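Local coordinates for long form salivary protein D7L1 (Culex quinquefasciatus, PDB 6V4C) that is a salivary protein that binds and sequesters adenine nucleotides, ATP and ADP most tightly, and inhibits platelet aggregation and hemostasis during blood feeding, at residues Phe13-Phe27 / Arg262-Ser275. Numbering follows the deposited sequence.
Sequences FEEAKCMEDHFGNDF and RSENYSYRLREATS. With ADP (adenosine-5'-diphosphate), chain B; EDO (1,2-ethanediol), chain J.
Helical residues 13-22 and the turn that follows run alongside the chain leaving helix 249-263, the backbones nearest at Ala-16 and Ser-267, whose CA atoms are 5.8 Å apart, and close again at Phe-27 and Glu-272. Tyr-266 is held between protein and nucleotide. Phe-13 presents its edge to one face of the tyrosine in a T-shaped pair, planes at 87°, while the adenine of ADP lies over the opposite face. Ala-16 CB sits 3.7 Å from Tyr-266 CB, and the phenol OH is hydrogen-bonded to Glu-9. Leu-270 forks between two neighbours: CD1 meets Met-19 CB at 3.5 Å, and CD2 stands over the centre of the Phe-23 ring, 3.7 Å from its centroid and 7° off the normal, a CH-pi contact. Beyond it, Phe-27 takes Glu-272 CG over one face, while Leu-270 O lies at the ring edge, 3.2 Å from Phe-27 CD1. Glu-20 stretches out so that OE2 makes a salt bridge with Arg-269 NH1 (3.5 Å), the two side chains crossing nearly at right angles; the arginine bends at chi3 (73°) to meet it. On the nucleotide side, Tyr-266 N donates to adenine N3 at 3.0 Å, and Ser-267 N donates to Asn-265 OD1, an Asx turn within the loop that lines the ribose. The contact thus joins a helix of the N-terminal PBP/GOBP-family region to an ADP-binding loop by apolar packing and one ion pair, and Phe-13 supports the tyrosine ring from the face opposite the base.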
loop_
_atom_site.group_PDB
_atom_site.type_symbol
_atom_site.label_atom_id
_atom_site.label_comp_id
_atom_site.label_asym_id
_atom_site.label_seq_id
_atom_site.Cartn_x
_atom_site.Cartn_y
_atom_site.Cartn_z
ATOM N N PHE A 13 -2.748 -0.583 2.562
ATOM C CA PHE A 13 -1.926 -0.709 1.362
ATOM C C PHE A 13 -1.720 -2.170 0.983
ATOM O O PHE A 13 -1.864 -2.544 -0.188
ATOM C CB PHE A 13 -0.577 -0.019 1.569
ATOM C CG PHE A 13 0.283 0.016 0.330
ATOM C CD1 PHE A 13 1.147 -1.029 0.031
ATOM C CD2 PHE A 13 0.225 1.098 -0.535
ATOM C CE1 PHE A 13 1.930 -0.997 -1.107
ATOM C CE2 PHE A 13 1.009 1.137 -1.674
ATOM C CZ PHE A 13 1.862 0.089 -1.959
ATOM N N GLU A 14 -1.380 -3.014 1.958
ATOM C CA GLU A 14 -1.107 -4.413 1.650
ATOM C C GLU A 14 -2.380 -5.162 1.271
ATOM O O GLU A 14 -2.362 -6.003 0.366
ATOM C CB GLU A 14 -0.397 -5.090 2.822
ATOM C CG GLU A 14 0.946 -4.460 3.184
ATOM C CD GLU A 14 1.987 -4.587 2.082
ATOM O OE1 GLU A 14 1.858 -5.489 1.225
ATOM O OE2 GLU A 14 2.942 -3.782 2.077
ATOM N N GLU A 15 -3.494 -4.867 1.946
ATOM C CA GLU A 15 -4.756 -5.520 1.607
ATOM C C GLU A 15 -5.163 -5.216 0.171
ATOM O O GLU A 15 -5.544 -6.120 -0.582
ATOM C CB GLU A 15 -5.862 -5.085 2.572
ATOM C CG GLU A 15 -7.216 -5.722 2.259
ATOM C CD GLU A 15 -8.378 -5.020 2.943
ATOM O OE1 GLU A 15 -8.997 -5.625 3.848
ATOM O OE2 GLU A 15 -8.669 -3.862 2.577
ATOM N N ALA A 16 -5.080 -3.943 -0.224
ATOM C CA ALA A 16 -5.470 -3.554 -1.575
ATOM C C ALA A 16 -4.581 -4.216 -2.620
ATOM O O ALA A 16 -5.057 -4.610 -3.691
ATOM C CB ALA A 16 -5.419 -2.031 -1.711
ATOM N N LYS A 17 -3.284 -4.340 -2.329
ATOM C CA LYS A 17 -2.374 -4.985 -3.273
ATOM C C LYS A 17 -2.742 -6.449 -3.487
ATOM O O LYS A 17 -2.720 -6.944 -4.621
ATOM C CB LYS A 17 -0.935 -4.857 -2.780
ATOM C CG LYS A 17 0.096 -5.442 -3.719
ATOM C CD LYS A 17 1.476 -5.404 -3.090
ATOM C CE LYS A 17 2.483 -6.174 -3.929
ATOM N NZ LYS A 17 3.851 -6.088 -3.351
ATOM N N CYS A 18 -3.081 -7.160 -2.409
ATOM C CA CYS A 18 -3.513 -8.547 -2.553
ATOM C C CYS A 18 -4.820 -8.639 -3.327
ATOM O O CYS A 18 -4.985 -9.523 -4.176
ATOM C CB CYS A 18 -3.663 -9.210 -1.184
ATOM S SG CYS A 18 -2.114 -9.656 -0.380
ATOM N N MET A 19 -5.761 -7.731 -3.051
ATOM C CA MET A 19 -7.036 -7.751 -3.760
ATOM C C MET A 19 -6.842 -7.505 -5.250
ATOM O O MET A 19 -7.466 -8.173 -6.082
ATOM C CB MET A 19 -7.988 -6.715 -3.162
ATOM C CG MET A 19 -8.355 -6.957 -1.706
ATOM S SD MET A 19 -9.708 -5.890 -1.185
ATOM C CE MET A 19 -10.884 -6.272 -2.476
ATOM N N GLU A 20 -5.977 -6.553 -5.608
ATOM C CA GLU A 20 -5.713 -6.285 -7.018
ATOM C C GLU A 20 -5.071 -7.485 -7.701
ATOM O O GLU A 20 -5.378 -7.791 -8.858
ATOM C CB GLU A 20 -4.815 -5.056 -7.163
ATOM C CG GLU A 20 -5.489 -3.737 -6.830
ATOM C CD GLU A 20 -4.572 -2.549 -7.058
ATOM O OE1 GLU A 20 -4.948 -1.420 -6.682
ATOM O OE2 GLU A 20 -3.471 -2.748 -7.613
ATOM N N ASP A 21 -4.173 -8.180 -6.999
ATOM C CA ASP A 21 -3.438 -9.278 -7.615
ATOM C C ASP A 21 -4.285 -10.532 -7.803
ATOM O O ASP A 21 -3.896 -11.410 -8.581
ATOM C CB ASP A 21 -2.196 -9.615 -6.786
ATOM C CG ASP A 21 -1.082 -8.598 -6.957
ATOM O OD1 ASP A 21 -1.214 -7.699 -7.814
ATOM O OD2 ASP A 21 -0.071 -8.699 -6.229
ATOM N N HIS A 22 -5.429 -10.639 -7.125
ATOM C CA HIS A 22 -6.177 -11.891 -7.095
ATOM C C HIS A 22 -7.652 -11.790 -7.458
ATOM O O HIS A 22 -8.262 -12.833 -7.724
ATOM C CB HIS A 22 -6.052 -12.565 -5.719
ATOM C CG HIS A 22 -4.702 -13.159 -5.456
ATOM N ND1 HIS A 22 -4.107 -13.135 -4.212
ATOM C CD2 HIS A 22 -3.835 -13.799 -6.275
ATOM C CE1 HIS A 22 -2.929 -13.731 -4.279
ATOM N NE2 HIS A 22 -2.741 -14.144 -5.518
ATOM N N PHE A 23 -8.252 -10.597 -7.483
ATOM C CA PHE A 23 -9.696 -10.525 -7.693
ATOM C C PHE A 23 -10.105 -10.864 -9.122
ATOM O O PHE A 23 -11.242 -11.295 -9.337
ATOM C CB PHE A 23 -10.262 -9.177 -7.233
ATOM C CG PHE A 23 -10.203 -8.094 -8.274
ATOM C CD1 PHE A 23 -8.995 -7.696 -8.819
ATOM C CD2 PHE A 23 -11.362 -7.453 -8.686
ATOM C CE1 PHE A 23 -8.943 -6.693 -9.772
ATOM C CE2 PHE A 23 -11.317 -6.447 -9.632
ATOM C CZ PHE A 23 -10.107 -6.069 -10.178
ATOM N N GLY A 24 -9.211 -10.693 -10.090
ATOM C CA GLY A 24 -9.498 -11.112 -11.455
ATOM C C GLY A 24 -10.686 -10.427 -12.091
ATOM O O GLY A 24 -11.488 -11.086 -12.766
ATOM N N ASN A 25 -10.828 -9.120 -11.880
ATOM C CA ASN A 25 -11.872 -8.303 -12.497
ATOM C C ASN A 25 -13.284 -8.698 -12.068
ATOM O O ASN A 25 -14.261 -8.297 -12.705
ATOM C CB ASN A 25 -11.742 -8.237 -14.024
ATOM C CG ASN A 25 -10.428 -7.623 -14.469
ATOM O OD1 ASN A 25 -10.240 -6.410 -14.394
ATOM N ND2 ASN A 25 -9.512 -8.462 -14.938
ATOM N N ASP A 26 -13.418 -9.472 -10.992
ATOM C CA ASP A 26 -14.719 -9.784 -10.403
ATOM C C ASP A 26 -14.924 -8.814 -9.245
ATOM O O ASP A 26 -14.389 -9.011 -8.150
ATOM C CB ASP A 26 -14.777 -11.238 -9.944
ATOM C CG ASP A 26 -16.186 -11.682 -9.578
ATOM O OD1 ASP A 26 -16.855 -10.986 -8.785
ATOM O OD2 ASP A 26 -16.627 -12.730 -10.095
ATOM N N PHE A 27 -15.707 -7.762 -9.493
ATOM C CA PHE A 27 -15.854 -6.698 -8.510
ATOM C C PHE A 27 -16.768 -7.094 -7.358
ATOM O O PHE A 27 -16.575 -6.624 -6.231
ATOM C CB PHE A 27 -16.331 -5.419 -9.197
ATOM C CG PHE A 27 -15.453 -4.998 -10.341
ATOM C CD1 PHE A 27 -14.355 -4.184 -10.125
ATOM C CD2 PHE A 27 -15.713 -5.438 -11.630
ATOM C CE1 PHE A 27 -13.539 -3.806 -11.174
ATOM C CE2 PHE A 27 -14.899 -5.063 -12.683
ATOM C CZ PHE A 27 -13.812 -4.246 -12.456
ATOM N N ARG A 262 -4.613 7.236 -7.220
ATOM C CA ARG A 262 -4.986 6.015 -6.514
ATOM C C ARG A 262 -4.604 6.051 -5.039
ATOM O O ARG A 262 -5.213 5.333 -4.238
ATOM C CB ARG A 262 -4.341 4.803 -7.188
ATOM C CG ARG A 262 -4.816 4.548 -8.610
ATOM C CD ARG A 262 -3.693 3.964 -9.466
ATOM N NE ARG A 262 -3.190 2.702 -8.942
ATOM C CZ ARG A 262 -1.979 2.215 -9.196
ATOM N NH1 ARG A 262 -1.125 2.893 -9.958
ATOM N NH2 ARG A 262 -1.617 1.052 -8.674
ATOM N N SER A 263 -3.619 6.869 -4.661
ATOM C CA SER A 263 -3.129 6.887 -3.288
ATOM C C SER A 263 -4.099 7.540 -2.317
ATOM O O SER A 263 -3.921 7.393 -1.105
ATOM C CB SER A 263 -1.762 7.578 -3.203
ATOM O OG SER A 263 -1.876 8.989 -3.334
ATOM N N GLU A 264 -5.110 8.260 -2.809
ATOM C CA GLU A 264 -6.099 8.836 -1.903
ATOM C C GLU A 264 -7.008 7.764 -1.316
ATOM O O GLU A 264 -7.517 7.926 -0.202
ATOM C CB GLU A 264 -6.914 9.915 -2.620
ATOM C CG GLU A 264 -6.090 11.114 -3.055
ATOM C CD GLU A 264 -6.950 12.302 -3.449
ATOM O OE1 GLU A 264 -8.187 12.147 -3.501
ATOM O OE2 GLU A 264 -6.389 13.390 -3.700
ATOM N N ASN A 265 -7.211 6.666 -2.040
ATOM C CA ASN A 265 -8.015 5.548 -1.552
ATOM C C ASN A 265 -7.518 4.302 -2.270
ATOM O O ASN A 265 -7.773 4.132 -3.467
ATOM C CB ASN A 265 -9.497 5.786 -1.825
ATOM C CG ASN A 265 -10.385 4.753 -1.160
ATOM O OD1 ASN A 265 -10.098 3.556 -1.188
ATOM N ND2 ASN A 265 -11.468 5.213 -0.545
ATOM N N TYR A 266 -6.825 3.426 -1.537
ATOM C CA TYR A 266 -6.124 2.307 -2.159
ATOM C C TYR A 266 -7.059 1.320 -2.851
ATOM O O TYR A 266 -6.592 0.517 -3.666
ATOM C CB TYR A 266 -5.251 1.589 -1.126
ATOM C CG TYR A 266 -4.148 2.450 -0.553
ATOM C CD1 TYR A 266 -3.465 3.364 -1.349
ATOM C CD2 TYR A 266 -3.794 2.355 0.787
ATOM C CE1 TYR A 266 -2.456 4.156 -0.827
ATOM C CE2 TYR A 266 -2.787 3.144 1.318
ATOM C CZ TYR A 266 -2.123 4.043 0.505
ATOM O OH TYR A 266 -1.120 4.827 1.026
ATOM N N SER A 267 -8.356 1.358 -2.554
ATOM C CA SER A 267 -9.338 0.493 -3.201
ATOM C C SER A 267 -9.826 1.044 -4.534
ATOM O O SER A 267 -10.788 0.504 -5.091
ATOM C CB SER A 267 -10.540 0.279 -2.276
ATOM O OG SER A 267 -10.128 -0.121 -0.983
ATOM N N TYR A 268 -9.174 2.093 -5.046
ATOM C CA TYR A 268 -9.664 2.820 -6.216
ATOM C C TYR A 268 -9.929 1.889 -7.396
ATOM O O TYR A 268 -11.027 1.883 -7.964
ATOM C CB TYR A 268 -8.641 3.896 -6.588
ATOM C CG TYR A 268 -9.091 4.897 -7.631
ATOM C CD1 TYR A 268 -9.841 6.009 -7.276
ATOM C CD2 TYR A 268 -8.732 4.747 -8.965
ATOM C CE1 TYR A 268 -10.241 6.936 -8.224
ATOM C CE2 TYR A 268 -9.126 5.669 -9.920
ATOM C CZ TYR A 268 -9.879 6.761 -9.543
ATOM O OH TYR A 268 -10.275 7.681 -10.488
ATOM N N ARG A 269 -8.936 1.085 -7.774
ATOM C CA ARG A 269 -9.082 0.228 -8.946
ATOM C C ARG A 269 -10.026 -0.947 -8.723
ATOM O O ARG A 269 -10.381 -1.622 -9.695
ATOM C CB ARG A 269 -7.718 -0.279 -9.409
ATOM C CG ARG A 269 -6.822 0.807 -9.969
ATOM C CD ARG A 269 -5.442 0.265 -10.273
ATOM N NE ARG A 269 -5.429 -0.582 -11.461
ATOM C CZ ARG A 269 -4.457 -1.442 -11.747
ATOM N NH1 ARG A 269 -3.429 -1.582 -10.921
ATOM N NH2 ARG A 269 -4.521 -2.172 -12.853
ATOM N N LEU A 270 -10.441 -1.205 -7.485
ATOM C CA LEU A 270 -11.319 -2.330 -7.195
ATOM C C LEU A 270 -12.799 -1.980 -7.293
ATOM O O LEU A 270 -13.636 -2.888 -7.290
ATOM C CB LEU A 270 -10.987 -2.918 -5.823
ATOM C CG LEU A 270 -9.537 -3.388 -5.703
ATOM C CD1 LEU A 270 -9.143 -3.539 -4.248
ATOM C CD2 LEU A 270 -9.333 -4.693 -6.458
ATOM N N ARG A 271 -13.137 -0.736 -7.439
ATOM C CA ARG A 271 -14.515 -0.414 -7.778
ATOM C C ARG A 271 -14.574 -0.364 -9.274
ATOM O O ARG A 271 -13.723 0.077 -9.853
ATOM C CB ARG A 271 -14.969 0.932 -7.331
ATOM C CG ARG A 271 -14.420 1.225 -5.982
ATOM C CD ARG A 271 -15.439 0.919 -5.034
ATOM N NE ARG A 271 -14.530 0.908 -3.964
ATOM C CZ ARG A 271 -13.801 1.898 -3.534
ATOM N NH1 ARG A 271 -13.781 3.061 -4.083
ATOM N NH2 ARG A 271 -13.088 1.729 -2.490
ATOM N N GLU A 272 -15.713 -0.669 -9.822
ATOM C CA GLU A 272 -15.811 -0.912 -11.260
ATOM C C GLU A 272 -15.725 0.381 -12.066
ATOM O O GLU A 272 -15.137 0.400 -13.155
ATOM C CB GLU A 272 -17.096 -1.672 -11.586
ATOM C CG GLU A 272 -17.097 -2.291 -12.969
ATOM C CD GLU A 272 -18.485 -2.664 -13.443
ATOM O OE1 GLU A 272 -18.854 -2.267 -14.569
ATOM O OE2 GLU A 272 -19.209 -3.348 -12.688
ATOM N N ALA A 273 -16.311 1.469 -11.557
ATOM C CA ALA A 273 -16.354 2.715 -12.316
ATOM C C ALA A 273 -14.987 3.374 -12.444
ATOM O O ALA A 273 -14.773 4.156 -13.376
ATOM C CB ALA A 273 -17.343 3.699 -11.695
ATOM N N THR A 274 -14.064 3.080 -11.531
ATOM C CA THR A 274 -12.714 3.631 -11.562
ATOM C C THR A 274 -11.668 2.538 -11.753
ATOM O O THR A 274 -10.505 2.705 -11.377
ATOM C CB THR A 274 -12.431 4.458 -10.307
ATOM O OG1 THR A 274 -12.729 3.678 -9.141
ATOM C CG2 THR A 274 -13.280 5.717 -10.298
ATOM N N SER A 275 -12.071 1.413 -12.348
ATOM C CA SER A 275 -11.181 0.268 -12.496
ATOM C C SER A 275 -10.269 0.375 -13.710
ATOM O O SER A 275 -9.247 -0.320 -13.760
ATOM C CB SER A 275 -11.999 -1.021 -12.588
ATOM O OG SER A 275 -12.893 -0.977 -13.688
HETATM P PB ADP B . -15.066 2.875 4.710
HETATM O O1B ADP B . -15.593 3.781 5.605
HETATM O O2B ADP B . -16.026 2.251 3.882
HETATM O O3B ADP B . -14.286 1.939 5.336
HETATM P PA ADP B . -14.549 3.813 2.008
HETATM O O1A ADP B . -15.272 5.001 1.466
HETATM O O2A ADP B . -15.190 2.629 1.574
HETATM O O3A ADP B . -14.461 3.797 3.549
HETATM O "O5'" ADP B . -13.042 3.613 1.899
HETATM C "C5'" ADP B . -12.369 2.548 2.534
HETATM C "C4'" ADP B . -11.046 2.242 1.871
HETATM O "O4'" ADP B . -10.014 3.062 2.360
HETATM C "C3'" ADP B . -10.408 0.902 2.159
HETATM O "O3'" ADP B . -10.891 -0.107 1.334
HETATM C "C2'" ADP B . -8.904 1.126 2.038
HETATM O "O2'" ADP B . -8.444 0.651 0.845
HETATM C "C1'" ADP B . -8.798 2.612 1.934
HETATM N N9 ADP B . -7.800 3.212 2.763
HETATM C C8 ADP B . -7.717 3.070 4.073
HETATM N N7 ADP B . -6.779 3.734 4.608
HETATM C C5 ADP B . -6.175 4.363 3.588
HETATM C C6 ADP B . -5.095 5.234 3.503
HETATM N N6 ADP B . -4.386 5.629 4.502
HETATM N N1 ADP B . -4.748 5.676 2.319
HETATM C C2 ADP B . -5.421 5.279 1.285
HETATM N N3 ADP B . -6.440 4.499 1.247
HETATM C C4 ADP B . -6.799 4.056 2.430
HETATM C C1 EDO J . 3.507 -2.742 -4.124
HETATM O O1 EDO J . 3.406 -1.509 -4.836
HETATM C C2 EDO J . 4.898 -2.893 -3.515
HETATM O O2 EDO J . 4.822 -3.342 -2.156
#